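Local atomic coordinates of probable thiol peroxidase (PDB entry 3KEB), a protein that belongs to the redoxin family of the thioredoxin superfamily and is a probable thiol peroxidase, an activity that remains uncertain. Residues T55-D60 and T136-I141; D62-L67 and A156-F161; L85-V90 and I108-T113; E4-Q9 and S152-N157. All coordinates share one frame; numbering follows the deposited sequence.

The modelled chain starts at 4-9, which pair with 152-157. Interaction 4 therefore closes a loop over most of the fold and encloses interactions 1 and 3. Next comes 55-60, the end of a central strand and the loop after it. It meets 136-141 in interaction 1, which closes a second loop. Residues 62-67 of the same loop reach further on, to 156-161, so interaction 2 crosses interaction 1. Interaction 3, between strands 84-89 and 109-112, closes the shortest loop and lies within the spans of the other three. Interactions 2 and 4 share Ala156 and Asn157. Interactions 1, 3 and 4 all reach the mixed sheet; interaction 2 joins two loops beside it.

Interaction 1. Residues T55-D60 and T136-I141; sequences TLLSVD and TSPAII
Thr55 turns its hydroxyl toward the backbone of 137-139. OG1 sits between the backbone N and the carbonyl carbon of its own residue (chi1 53°). From there Thr55 OG1 donates to Ser137 O at 2.7 Å, in the plane of that carbonyl. The Ala139 methyl lies close beside the same hydroxyl, with Ala139 CB 3.4 Å from Thr55 OG1. Thr136 lies against the same threonine: its OG1 is 3.8 Å from Thr55 CB. The backbones of Thr55 and Ala139 form an antiparallel hydrogen-bonded pair. Thr55 N donates to Ala139 O at 3.0 Å, and the return bond from Ala139 N to Thr55 O is longer, 3.3 Å. Thr55 O also takes a CA-H...O contact from Pro138 CA at 3.2 Å.

Here strand 51-55 ends against the start of strand 139-143, both in the central sheet of a thioredoxin-like fold. The loop that follows leads to helix 67-77.

Leu57 approaches from the loop. Its CD2 branch crosses the proline ring at a slant, 4.0 Å from Pro138 CD, and also rests near Thr136 O. Leu56 points away from 136-141 and packs on Val87 and Thr89. A water bridges the two segments. It donates to Leu56 O and accepts from Thr136 N at 3.1 Å. Further along, Ser58 OG accepts from Asp60 N in an ST turn. Asp60 forms a salt bridge with Arg98 of the second subunit.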
loop_
_atom_site.group_PDB
_atom_site.type_symbol
_atom_site.label_atom_id
_atom_site.label_comp_id
_atom_site.label_asym_id
_atom_site.label_seq_id
_atom_site.Cartn_x
_atom_site.Cartn_y
_atom_site.Cartn_z
ATOM N N THR A 55 -10.487 -2.570 -9.816
ATOM C CA THR A 55 -9.390 -1.818 -9.241
ATOM C C THR A 55 -9.976 -0.522 -8.695
ATOM O O THR A 55 -10.843 0.105 -9.313
ATOM C CB THR A 55 -8.309 -1.534 -10.276
ATOM O OG1 THR A 55 -8.913 -0.895 -11.448
ATOM C CG2 THR A 55 -7.599 -2.830 -10.650
ATOM N N LEU A 56 -9.589 -0.201 -7.466
ATOM C CA LEU A 56 -9.964 1.066 -6.803
ATOM C C LEU A 56 -8.675 1.796 -6.527
ATOM O O LEU A 56 -7.537 1.204 -6.679
ATOM C CB LEU A 56 -10.730 0.805 -5.483
ATOM C CG LEU A 56 -11.981 -0.098 -5.452
ATOM C CD1 LEU A 56 -12.378 -0.456 -4.025
ATOM C CD2 LEU A 56 -13.110 0.559 -6.185
ATOM N N LEU A 57 -8.769 3.111 -6.327
ATOM C CA LEU A 57 -7.587 3.851 -5.890
ATOM C C LEU A 57 -7.119 3.326 -4.563
ATOM O O LEU A 57 -5.940 2.898 -4.313
ATOM C CB LEU A 57 -7.821 5.364 -5.839
ATOM C CG LEU A 57 -8.072 6.070 -7.146
ATOM C CD1 LEU A 57 -8.383 7.584 -6.913
ATOM C CD2 LEU A 57 -6.753 5.866 -8.079
ATOM N N SER A 58 -8.051 3.244 -3.593
ATOM C CA SER A 58 -7.673 2.696 -2.378
ATOM C C SER A 58 -9.031 2.456 -1.546
ATOM O O SER A 58 -9.956 3.108 -1.877
ATOM C CB SER A 58 -6.998 3.728 -1.513
ATOM O OG SER A 58 -7.005 3.385 -0.085
ATOM N N VAL A 59 -9.079 1.487 -0.661
ATOM C CA VAL A 59 -10.204 1.297 0.312
ATOM C C VAL A 59 -10.310 2.415 1.361
ATOM O O VAL A 59 -11.328 2.500 2.087
ATOM C CB VAL A 59 -10.119 -0.068 1.095
ATOM C CG1 VAL A 59 -10.310 -1.267 0.189
ATOM C CG2 VAL A 59 -8.796 -0.204 1.912
ATOM N N ASP A 60 -9.343 3.318 1.400
ATOM C CA ASP A 60 -9.387 4.475 2.260
ATOM C C ASP A 60 -9.680 5.768 1.527
ATOM O O ASP A 60 -9.512 6.846 2.071
ATOM C CB ASP A 60 -8.098 4.526 3.074
ATOM C CG ASP A 60 -8.087 3.493 4.172
ATOM O OD1 ASP A 60 -9.011 3.561 5.020
ATOM O OD2 ASP A 60 -7.173 2.668 4.235
ATOM N N THR A 136 -3.410 2.181 -8.736
ATOM C CA THR A 136 -4.131 1.517 -9.839
ATOM C C THR A 136 -5.354 2.387 -10.214
ATOM O O THR A 136 -6.235 2.667 -9.377
ATOM C CB THR A 136 -4.614 0.122 -9.491
ATOM O OG1 THR A 136 -5.562 0.293 -8.370
ATOM C CG2 THR A 136 -3.515 -0.760 -9.005
ATOM N N SER A 137 -5.434 2.778 -11.481
ATOM C CA SER A 137 -6.545 3.540 -11.986
ATOM C C SER A 137 -7.852 2.704 -11.863
ATOM O O SER A 137 -7.819 1.487 -12.027
ATOM C CB SER A 137 -6.265 3.992 -13.427
ATOM O OG SER A 137 -7.028 5.131 -13.692
ATOM N N PRO A 138 -8.964 3.322 -11.540
ATOM C CA PRO A 138 -10.171 2.536 -11.316
ATOM C C PRO A 138 -10.773 1.910 -12.609
ATOM O O PRO A 138 -10.848 2.564 -13.652
ATOM C CB PRO A 138 -11.136 3.539 -10.685
ATOM C CG PRO A 138 -10.630 4.834 -11.139
ATOM C CD PRO A 138 -9.152 4.693 -11.056
ATOM N N ALA A 139 -11.089 0.615 -12.526
ATOM C CA ALA A 139 -11.521 -0.185 -13.671
ATOM C C ALA A 139 -12.336 -1.384 -13.215
ATOM O O ALA A 139 -12.384 -1.754 -12.012
ATOM C CB ALA A 139 -10.301 -0.611 -14.538
ATOM N N ILE A 140 -13.110 -1.899 -14.146
ATOM C CA ILE A 140 -13.934 -3.055 -13.855
ATOM C C ILE A 140 -13.809 -4.003 -14.968
ATOM O O ILE A 140 -13.779 -3.583 -16.125
ATOM C CB ILE A 140 -15.430 -2.700 -13.602
ATOM C CG1 ILE A 140 -16.215 -3.937 -13.180
ATOM C CG2 ILE A 140 -16.122 -2.025 -14.844
ATOM C CD1 ILE A 140 -17.600 -3.537 -12.473
ATOM N N ILE A 141 -13.741 -5.285 -14.635
ATOM C CA ILE A 141 -13.653 -6.346 -15.655
ATOM C C ILE A 141 -14.480 -7.536 -15.256
ATOM O O ILE A 141 -14.282 -8.110 -14.194
ATOM C CB ILE A 141 -12.211 -6.868 -15.804
ATOM C CG1 ILE A 141 -11.246 -5.747 -16.137
ATOM C CG2 ILE A 141 -12.117 -7.996 -16.890
ATOM C CD1 ILE A 141 -9.771 -6.176 -16.107
HETATM O O HOH W 1 -4.752 1.552 -5.986
#

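Interaction 2. Residues D62-L67 and A156-F161; sequences DEHAGL and ANTRDF
His64 ND1 and Thr158 OG1 are hydrogen-bonded at 2.6 Å. Either could be the donor. The hydroxyl comes in at the edge of the imidazole, close to its plane, and Thr158 CB follows it in that plane. The Thr158 side chain leaves its backbone toward the 62-67 loop, and chi1 of 57° turns OG1 to the ring nitrogen.

Arg159 runs alongside His64, and the two side chains point the same way. His64 CE1 lies over one face of the guanidinium, offset toward the rim, and is 3.6 Å from Arg159 NE. The two planes are 46° apart, so the groups are not stacked flat. Tyr10 meets the His64 ring edge-to-face.

Two turns present these side chains. His64 is the centre of an inverse gamma turn, two residues before Gly66, the N-cap of helix 67-77. Asn157 to Asp160 form a type I beta turn, reinforced by an Asx turn in which Asn157 OD1 accepts from Arg159 N at 2.9 Å. The contact joins two loops of the redoxin fold, before helices 67-77 and 164-177. The first carries the peroxidatic cysteine in thiol peroxidases. This chain has no cysteine, and His64 probably occupies that position.

The backbones add a weak bond from Ala65 N to Thr158 O, 2.9 Å long and bent. A water bridges the loops nearby, donating to both Glu63 O and Arg159 O.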
loop_
_atom_site.group_PDB
_atom_site.type_symbol
_atom_site.label_atom_id
_atom_site.label_comp_id
_atom_site.label_asym_id
_atom_site.label_seq_id
_atom_site.Cartn_x
_atom_site.Cartn_y
_atom_site.Cartn_z
ATOM N N ASP A 62 -13.050 7.633 -0.416
ATOM C CA ASP A 62 -14.501 7.589 -0.305
ATOM C C ASP A 62 -15.109 7.926 -1.648
ATOM O O ASP A 62 -15.420 6.985 -2.412
ATOM C CB ASP A 62 -14.941 8.486 0.817
ATOM C CG ASP A 62 -16.427 8.381 1.098
ATOM O OD1 ASP A 62 -17.086 7.411 0.593
ATOM O OD2 ASP A 62 -16.889 9.290 1.859
ATOM N N GLU A 63 -15.187 9.213 -2.002
ATOM C CA GLU A 63 -15.760 9.564 -3.306
ATOM C C GLU A 63 -14.846 9.294 -4.505
ATOM O O GLU A 63 -15.346 9.041 -5.641
ATOM C CB GLU A 63 -16.251 11.003 -3.323
ATOM C CG GLU A 63 -15.172 12.013 -3.117
ATOM C CD GLU A 63 -15.027 12.508 -1.680
ATOM O OE1 GLU A 63 -14.877 13.750 -1.595
ATOM O OE2 GLU A 63 -15.030 11.704 -0.672
ATOM N N HIS A 64 -13.530 9.309 -4.305
ATOM C CA HIS A 64 -12.609 9.065 -5.403
ATOM C C HIS A 64 -12.275 7.595 -5.501
ATOM O O HIS A 64 -11.302 7.148 -4.932
ATOM C CB HIS A 64 -11.371 9.939 -5.224
ATOM C CG HIS A 64 -11.638 11.390 -5.441
ATOM N ND1 HIS A 64 -11.943 11.907 -6.683
ATOM C CD2 HIS A 64 -11.654 12.431 -4.575
ATOM C CE1 HIS A 64 -12.098 13.221 -6.572
ATOM N NE2 HIS A 64 -11.923 13.566 -5.300
ATOM N N ALA A 65 -13.124 6.869 -6.226
ATOM C CA ALA A 65 -12.959 5.483 -6.518
ATOM C C ALA A 65 -12.533 4.710 -5.283
ATOM O O ALA A 65 -11.482 4.154 -5.234
ATOM C CB ALA A 65 -11.964 5.329 -7.674
ATOM N N GLY A 66 -13.394 4.704 -4.271
ATOM C CA GLY A 66 -13.089 4.066 -2.989
ATOM C C GLY A 66 -14.271 3.320 -2.494
ATOM O O GLY A 66 -14.891 2.580 -3.234
ATOM N N LEU A 67 -14.608 3.561 -1.225
ATOM C CA LEU A 67 -15.635 2.787 -0.610
ATOM C C LEU A 67 -17.016 3.026 -1.211
ATOM O O LEU A 67 -17.831 2.106 -1.216
ATOM C CB LEU A 67 -15.671 3.007 0.904
ATOM C CG LEU A 67 -14.480 2.382 1.652
ATOM C CD1 LEU A 67 -14.790 2.619 3.192
ATOM C CD2 LEU A 67 -14.219 0.914 1.384
ATOM N N ALA A 156 -13.159 7.207 -16.638
ATOM C CA ALA A 156 -12.533 8.440 -17.099
ATOM C C ALA A 156 -12.443 9.550 -16.042
ATOM O O ALA A 156 -11.735 10.521 -16.252
ATOM C CB ALA A 156 -13.209 8.962 -18.402
ATOM N N ASN A 157 -13.162 9.382 -14.931
ATOM C CA ASN A 157 -13.194 10.343 -13.829
ATOM C C ASN A 157 -13.378 9.539 -12.549
ATOM O O ASN A 157 -14.205 8.641 -12.536
ATOM C CB ASN A 157 -14.347 11.349 -13.966
ATOM C CG ASN A 157 -14.285 12.466 -12.934
ATOM O OD1 ASN A 157 -14.337 12.215 -11.737
ATOM N ND2 ASN A 157 -14.207 13.717 -13.395
ATOM N N THR A 158 -12.640 9.888 -11.487
ATOM C CA THR A 158 -12.605 9.116 -10.263
ATOM C C THR A 158 -13.874 9.151 -9.472
ATOM O O THR A 158 -14.051 8.247 -8.616
ATOM C CB THR A 158 -11.435 9.575 -9.361
ATOM O OG1 THR A 158 -11.554 10.954 -9.087
ATOM C CG2 THR A 158 -10.055 9.298 -10.015
ATOM N N ARG A 159 -14.720 10.161 -9.729
ATOM C CA ARG A 159 -16.014 10.280 -9.022
ATOM C C ARG A 159 -17.109 9.469 -9.671
ATOM O O ARG A 159 -18.172 9.273 -9.062
ATOM C CB ARG A 159 -16.431 11.718 -8.933
ATOM C CG ARG A 159 -15.475 12.562 -8.160
ATOM C CD ARG A 159 -15.990 14.017 -8.168
ATOM N NE ARG A 159 -15.268 14.821 -7.192
ATOM C CZ ARG A 159 -14.487 15.847 -7.490
ATOM N NH1 ARG A 159 -14.292 16.236 -8.735
ATOM N NH2 ARG A 159 -13.877 16.486 -6.501
ATOM N N ASP A 160 -16.832 8.953 -10.876
ATOM C CA ASP A 160 -17.849 8.248 -11.618
ATOM C C ASP A 160 -18.087 6.855 -11.046
ATOM O O ASP A 160 -17.230 6.260 -10.390
ATOM C CB ASP A 160 -17.468 8.084 -13.087
ATOM C CG ASP A 160 -17.425 9.401 -13.881
ATOM O OD1 ASP A 160 -17.884 10.454 -13.409
ATOM O OD2 ASP A 160 -16.917 9.345 -15.044
ATOM N N PHE A 161 -19.222 6.276 -11.434
ATOM C CA PHE A 161 -19.476 4.855 -11.244
ATOM C C PHE A 161 -19.332 4.087 -12.550
ATOM O O PHE A 161 -19.509 4.615 -13.651
ATOM C CB PHE A 161 -20.867 4.574 -10.615
ATOM C CG PHE A 161 -21.112 5.223 -9.272
ATOM C CD1 PHE A 161 -20.102 5.422 -8.365
ATOM C CD2 PHE A 161 -22.384 5.664 -8.939
ATOM C CE1 PHE A 161 -20.334 6.040 -7.153
ATOM C CE2 PHE A 161 -22.628 6.259 -7.722
ATOM C CZ PHE A 161 -21.585 6.447 -6.830
HETATM O O HOH W 2 -18.024 9.160 -6.280
#

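Interaction 3. Residues L85-V90 and I108-T113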
loop_
_atom_site.group_PDB
_atom_site.type_symbol
_atom_site.label_atom_id
_atom_site.label_comp_id
_atom_site.label_asym_id
_atom_site.label_seq_id
_atom_site.Cartn_x
_atom_site.Cartn_y
_atom_site.Cartn_z
ATOM N N LEU A 85 -16.487 -11.155 -6.529
ATOM C CA LEU A 85 -15.958 -9.793 -6.538
ATOM C C LEU A 85 -14.529 -9.835 -6.003
ATOM O O LEU A 85 -14.284 -10.318 -4.848
ATOM C CB LEU A 85 -16.821 -8.879 -5.664
ATOM C CG LEU A 85 -16.364 -7.402 -5.624
ATOM C CD1 LEU A 85 -16.176 -6.836 -7.053
ATOM C CD2 LEU A 85 -17.273 -6.551 -4.846
ATOM N N ILE A 86 -13.597 -9.408 -6.856
ATOM C CA ILE A 86 -12.156 -9.353 -6.553
ATOM C C ILE A 86 -11.701 -7.861 -6.665
ATOM O O ILE A 86 -11.688 -7.278 -7.761
ATOM C CB ILE A 86 -11.310 -10.207 -7.514
ATOM C CG1 ILE A 86 -11.768 -11.685 -7.452
ATOM C CG2 ILE A 86 -9.843 -10.101 -7.142
ATOM C CD1 ILE A 86 -11.173 -12.568 -8.567
ATOM N N VAL A 87 -11.381 -7.267 -5.519
ATOM C CA VAL A 87 -10.952 -5.875 -5.437
ATOM C C VAL A 87 -9.429 -5.870 -5.356
ATOM O O VAL A 87 -8.839 -6.582 -4.534
ATOM C CB VAL A 87 -11.559 -5.175 -4.216
ATOM C CG1 VAL A 87 -10.945 -3.769 -3.996
ATOM C CG2 VAL A 87 -13.088 -5.088 -4.349
ATOM N N ILE A 88 -8.788 -5.060 -6.204
ATOM C CA ILE A 88 -7.347 -4.965 -6.267
ATOM C C ILE A 88 -6.965 -3.500 -6.074
ATOM O O ILE A 88 -7.538 -2.607 -6.745
ATOM C CB ILE A 88 -6.758 -5.491 -7.598
ATOM C CG1 ILE A 88 -7.217 -6.953 -7.810
ATOM C CG2 ILE A 88 -5.193 -5.349 -7.619
ATOM C CD1 ILE A 88 -6.870 -7.559 -9.170
ATOM N N THR A 89 -6.005 -3.257 -5.168
ATOM C CA THR A 89 -5.509 -1.922 -4.964
ATOM C C THR A 89 -4.054 -1.902 -4.544
ATOM O O THR A 89 -3.444 -2.936 -4.280
ATOM C CB THR A 89 -6.292 -1.111 -3.892
ATOM O OG1 THR A 89 -5.879 -1.528 -2.599
ATOM C CG2 THR A 89 -7.840 -1.278 -3.945
ATOM N N VAL A 90 -3.527 -0.700 -4.410
ATOM C CA VAL A 90 -2.179 -0.468 -3.932
ATOM C C VAL A 90 -2.040 -0.489 -2.427
ATOM O O VAL A 90 -0.919 -0.411 -1.897
ATOM C CB VAL A 90 -1.604 0.886 -4.500
ATOM C CG1 VAL A 90 -2.027 2.100 -3.662
ATOM C CG2 VAL A 90 -0.098 0.795 -4.613
ATOM N N ILE A 108 -15.814 -10.736 -0.420
ATOM C CA ILE A 108 -15.073 -9.935 -1.386
ATOM C C ILE A 108 -13.640 -10.257 -1.107
ATOM O O ILE A 108 -13.190 -10.232 0.052
ATOM C CB ILE A 108 -15.329 -8.442 -1.191
ATOM C CG1 ILE A 108 -16.801 -8.143 -1.469
ATOM C CG2 ILE A 108 -14.420 -7.596 -2.076
ATOM C CD1 ILE A 108 -17.255 -6.730 -1.043
ATOM N N ALA A 109 -12.900 -10.593 -2.161
ATOM C CA ALA A 109 -11.471 -10.736 -2.062
ATOM C C ALA A 109 -10.883 -9.343 -2.115
ATOM O O ALA A 109 -11.328 -8.520 -2.909
ATOM C CB ALA A 109 -10.944 -11.578 -3.191
ATOM N N LEU A 110 -9.853 -9.114 -1.285
ATOM C CA LEU A 110 -9.100 -7.862 -1.223
ATOM C C LEU A 110 -7.631 -8.164 -1.453
ATOM O O LEU A 110 -6.974 -8.859 -0.626
ATOM C CB LEU A 110 -9.330 -7.257 0.173
ATOM C CG LEU A 110 -10.764 -6.885 0.533
ATOM C CD1 LEU A 110 -10.867 -6.498 1.988
ATOM C CD2 LEU A 110 -11.262 -5.703 -0.342
ATOM N N LEU A 111 -7.117 -7.700 -2.586
ATOM C CA LEU A 111 -5.768 -8.023 -3.026
ATOM C C LEU A 111 -4.961 -6.761 -3.178
ATOM O O LEU A 111 -5.449 -5.770 -3.715
ATOM C CB LEU A 111 -5.800 -8.747 -4.371
ATOM C CG LEU A 111 -6.774 -9.938 -4.455
ATOM C CD1 LEU A 111 -6.545 -10.651 -5.817
ATOM C CD2 LEU A 111 -6.624 -10.935 -3.285
ATOM N N SER A 112 -3.704 -6.859 -2.764
ATOM C CA SER A 112 -2.750 -5.792 -2.778
ATOM C C SER A 112 -1.710 -6.057 -3.855
ATOM O O SER A 112 -1.289 -7.222 -4.088
ATOM C CB SER A 112 -2.037 -5.739 -1.443
ATOM O OG SER A 112 -0.913 -4.902 -1.513
ATOM N N THR A 113 -1.281 -4.985 -4.493
ATOM C CA THR A 113 -0.245 -5.079 -5.501
ATOM C C THR A 113 1.152 -4.965 -4.922
ATOM O O THR A 113 2.149 -4.868 -5.687
ATOM C CB THR A 113 -0.402 -4.018 -6.563
ATOM O OG1 THR A 113 -0.306 -2.724 -5.980
ATOM C CG2 THR A 113 -1.791 -4.137 -7.261
#
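Ile86, Ile88, Ala109 and Leu111 put their side chains on one face of this pair of strands. Val87, Thr89, Leu110 and Ser112 lie on the other. The facing edges are joined by backbone hydrogen bonds.

On the first face the methyl CD1 of Leu111 reaches across to Ile86 CG2, 3.6 Å away. With chi1 at -56°, Ile88 has CG1 beside the backbone N and CG2 anti to it, where Ile88 CG2 meets Thr113 CG2 at 3.6 Å. These two side chains cross at about a right angle. Leu33 covers Ile88 and Leu111, and Phe46 covers Ile86 and Ala109.

On the second face Val87 meets two partners. Its CG2 touches Ile108 CG2 at 3.6 Å, and Val87 CB is 3.9 Å from Leu110 CD2. Leu110 lies side by side with Val87. Leu70 of helix 67-77 packs on Val87. Leu96 of helix 93-103 packs on Thr89 and Ser112. The hydroxyls at this end turn to Asp91: Thr89 OG1 to its carboxylate and Ser112 OG to its carbonyl.

The ladder has five bonds. Val87 is held in both directions: its N donates to Ala109 O at 2.9 Å, and Leu111 N donates to Val87 O at 2.8 Å. Ala109 N to Leu85 O and Thr113 N to Thr89 O end the ladder. The strand directions differ by 24°, the twist between neighbours in the sheet. Helix 93-103 connects them, so this is the parallel strand pair of a beta-alpha-beta crossover in a thioredoxin-like redoxin fold.

Interaction 4. Residues E4-Q9 and S152-N157; sequences EDFWVQ and SERLAN
Phe6 and Arg154 stack. The guanidinium lies nearly flat over one face of the ring, with planes 21° apart, and Arg154 CZ is 4.2 Å from the ring centroid. This is an off-centre cation-pi contact. A bend in the arginine chain (chi3 -75°) turns the guanidinium over the ring. Arg154 CB covers the far end, 3.6 Å from Phe6 CZ. At the ring edge, in plane, Leu155 O is 3.6 Å from Phe6 CE2. The same carbonyl oxygen touches Val8 CG2 at 3.4 Å.

One hydrogen bond joins the backbones: Gln9 N donates to Ala156 O at 2.8 Å, from above the carbonyl plane. Beyond it, Gln9 CB lies 3.7 Å from Asn157 ND2, where the two side chains pass at a slant.

Outer partners set the polar ends. Arg154 NH1 hydrogen-bonds to Gly124 O, with Phe21 packed against the arginine. Gln9 NE2 hydrogen-bonds to Gly11 O.

Strand 7-10 pairs with 13-16 in a small antiparallel hairpin. The contact lays this hairpin against the last residue of strand 149-154, outermost in the large sheet within the chain, and the loop that follows it. Strand 139-143 lies next to it, and Glu153 OE1 hydrogen-bonds to Asp163 N just before helix 164-177.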
loop_
_atom_site.group_PDB
_atom_site.type_symbol
_atom_site.label_atom_id
_atom_site.label_comp_id
_atom_site.label_asym_id
_atom_site.label_seq_id
_atom_site.Cartn_x
_atom_site.Cartn_y
_atom_site.Cartn_z
ATOM N N GLU A 4 -0.317 8.971 -25.293
ATOM C CA GLU A 4 -1.146 8.243 -24.249
ATOM C C GLU A 4 -2.390 7.538 -24.851
ATOM O O GLU A 4 -2.940 7.982 -25.835
ATOM C CB GLU A 4 -1.497 9.175 -23.060
ATOM C CG GLU A 4 -0.222 9.831 -22.354
ATOM C CD GLU A 4 0.832 8.790 -21.743
ATOM O OE1 GLU A 4 0.769 7.543 -21.989
ATOM O OE2 GLU A 4 1.745 9.239 -20.994
ATOM N N ASP A 5 -2.817 6.422 -24.297
ATOM C CA ASP A 5 -3.963 5.674 -24.773
ATOM C C ASP A 5 -5.202 6.033 -23.946
ATOM O O ASP A 5 -6.298 5.760 -24.361
ATOM C CB ASP A 5 -3.788 4.152 -24.592
ATOM C CG ASP A 5 -2.712 3.533 -25.509
ATOM O OD1 ASP A 5 -2.780 3.671 -26.765
ATOM O OD2 ASP A 5 -1.828 2.830 -24.954
ATOM N N PHE A 6 -4.993 6.532 -22.716
ATOM C CA PHE A 6 -6.126 6.763 -21.819
ATOM C C PHE A 6 -5.821 7.823 -20.733
ATOM O O PHE A 6 -4.702 7.910 -20.306
ATOM C CB PHE A 6 -6.497 5.448 -21.173
ATOM C CG PHE A 6 -7.846 5.477 -20.525
ATOM C CD1 PHE A 6 -8.993 5.255 -21.254
ATOM C CD2 PHE A 6 -7.962 5.825 -19.202
ATOM C CE1 PHE A 6 -10.252 5.309 -20.625
ATOM C CE2 PHE A 6 -9.192 5.943 -18.619
ATOM C CZ PHE A 6 -10.321 5.669 -19.337
ATOM N N TRP A 7 -6.856 8.557 -20.243
ATOM C CA TRP A 7 -6.692 9.560 -19.197
ATOM C C TRP A 7 -7.792 9.427 -18.188
ATOM O O TRP A 7 -8.941 9.150 -18.539
ATOM C CB TRP A 7 -6.779 10.995 -19.749
ATOM C CG TRP A 7 -5.787 11.339 -20.764
ATOM C CD1 TRP A 7 -5.823 10.994 -22.094
ATOM C CD2 TRP A 7 -4.592 12.103 -20.581
ATOM N NE1 TRP A 7 -4.727 11.466 -22.727
ATOM C CE2 TRP A 7 -3.941 12.151 -21.838
ATOM C CE3 TRP A 7 -4.006 12.746 -19.486
ATOM C CZ2 TRP A 7 -2.722 12.834 -22.041
ATOM C CZ3 TRP A 7 -2.786 13.439 -19.682
ATOM C CH2 TRP A 7 -2.160 13.470 -20.958
ATOM N N VAL A 8 -7.432 9.674 -16.926
ATOM C CA VAL A 8 -8.383 9.704 -15.854
ATOM C C VAL A 8 -8.318 11.079 -15.215
ATOM O O VAL A 8 -7.228 11.632 -14.969
ATOM C CB VAL A 8 -8.151 8.540 -14.794
ATOM C CG1 VAL A 8 -6.785 8.683 -14.093
ATOM C CG2 VAL A 8 -9.353 8.455 -13.822
ATOM N N GLN A 9 -9.492 11.629 -14.949
ATOM C CA GLN A 9 -9.629 12.902 -14.285
ATOM C C GLN A 9 -9.809 12.691 -12.790
ATOM O O GLN A 9 -10.690 11.939 -12.364
ATOM C CB GLN A 9 -10.840 13.652 -14.848
ATOM C CG GLN A 9 -10.956 15.130 -14.416
ATOM C CD GLN A 9 -10.027 16.122 -15.191
ATOM O OE1 GLN A 9 -9.695 15.908 -16.388
ATOM N NE2 GLN A 9 -9.618 17.221 -14.504
ATOM N N SER A 152 -15.245 -4.852 -20.115
ATOM C CA SER A 152 -14.219 -4.136 -19.343
ATOM C C SER A 152 -14.402 -2.616 -19.512
ATOM O O SER A 152 -14.773 -2.161 -20.584
ATOM C CB SER A 152 -12.776 -4.597 -19.716
ATOM O OG SER A 152 -12.413 -4.233 -21.042
ATOM N N GLU A 153 -14.115 -1.833 -18.479
ATOM C CA GLU A 153 -14.262 -0.404 -18.554
ATOM C C GLU A 153 -13.287 0.212 -17.575
ATOM O O GLU A 153 -13.197 -0.198 -16.411
ATOM C CB GLU A 153 -15.711 -0.029 -18.170
ATOM C CG GLU A 153 -15.993 1.474 -18.079
ATOM C CD GLU A 153 -17.327 1.799 -17.393
ATOM O OE1 GLU A 153 -18.005 0.911 -16.822
ATOM O OE2 GLU A 153 -17.694 2.962 -17.448
ATOM N N ARG A 154 -12.605 1.252 -18.016
ATOM C CA ARG A 154 -11.875 2.123 -17.089
ATOM C C ARG A 154 -12.608 3.402 -16.915
ATOM O O ARG A 154 -13.157 3.929 -17.868
ATOM C CB ARG A 154 -10.514 2.436 -17.671
ATOM C CG ARG A 154 -9.707 1.281 -17.662
ATOM C CD ARG A 154 -8.350 1.577 -18.196
ATOM N NE ARG A 154 -8.347 1.736 -19.658
ATOM C CZ ARG A 154 -7.250 1.877 -20.399
ATOM N NH1 ARG A 154 -6.067 1.908 -19.841
ATOM N NH2 ARG A 154 -7.323 2.035 -21.740
ATOM N N LEU A 155 -12.706 3.870 -15.682
ATOM C CA LEU A 155 -13.331 5.119 -15.424
ATOM C C LEU A 155 -12.498 6.277 -15.964
ATOM O O LEU A 155 -11.295 6.349 -15.717
ATOM C CB LEU A 155 -13.535 5.316 -13.901
ATOM C CG LEU A 155 -14.479 4.401 -13.163
ATOM C CD1 LEU A 155 -14.619 4.966 -11.681
ATOM C CD2 LEU A 155 -15.806 4.327 -13.930
ATOM N N ALA A 156 -13.159 7.207 -16.638
ATOM C CA ALA A 156 -12.533 8.440 -17.099
ATOM C C ALA A 156 -12.443 9.550 -16.042
ATOM O O ALA A 156 -11.735 10.521 -16.252
ATOM C CB ALA A 156 -13.209 8.962 -18.402
ATOM N N ASN A 157 -13.162 9.382 -14.931
ATOM C CA ASN A 157 -13.194 10.343 -13.829
ATOM C C ASN A 157 -13.378 9.539 -12.549
ATOM O O ASN A 157 -14.205 8.641 -12.536
ATOM C CB ASN A 157 -14.347 11.349 -13.966
ATOM C CG ASN A 157 -14.285 12.466 -12.934
ATOM O OD1 ASN A 157 -14.337 12.215 -11.737
ATOM N ND2 ASN A 157 -14.207 13.717 -13.395
#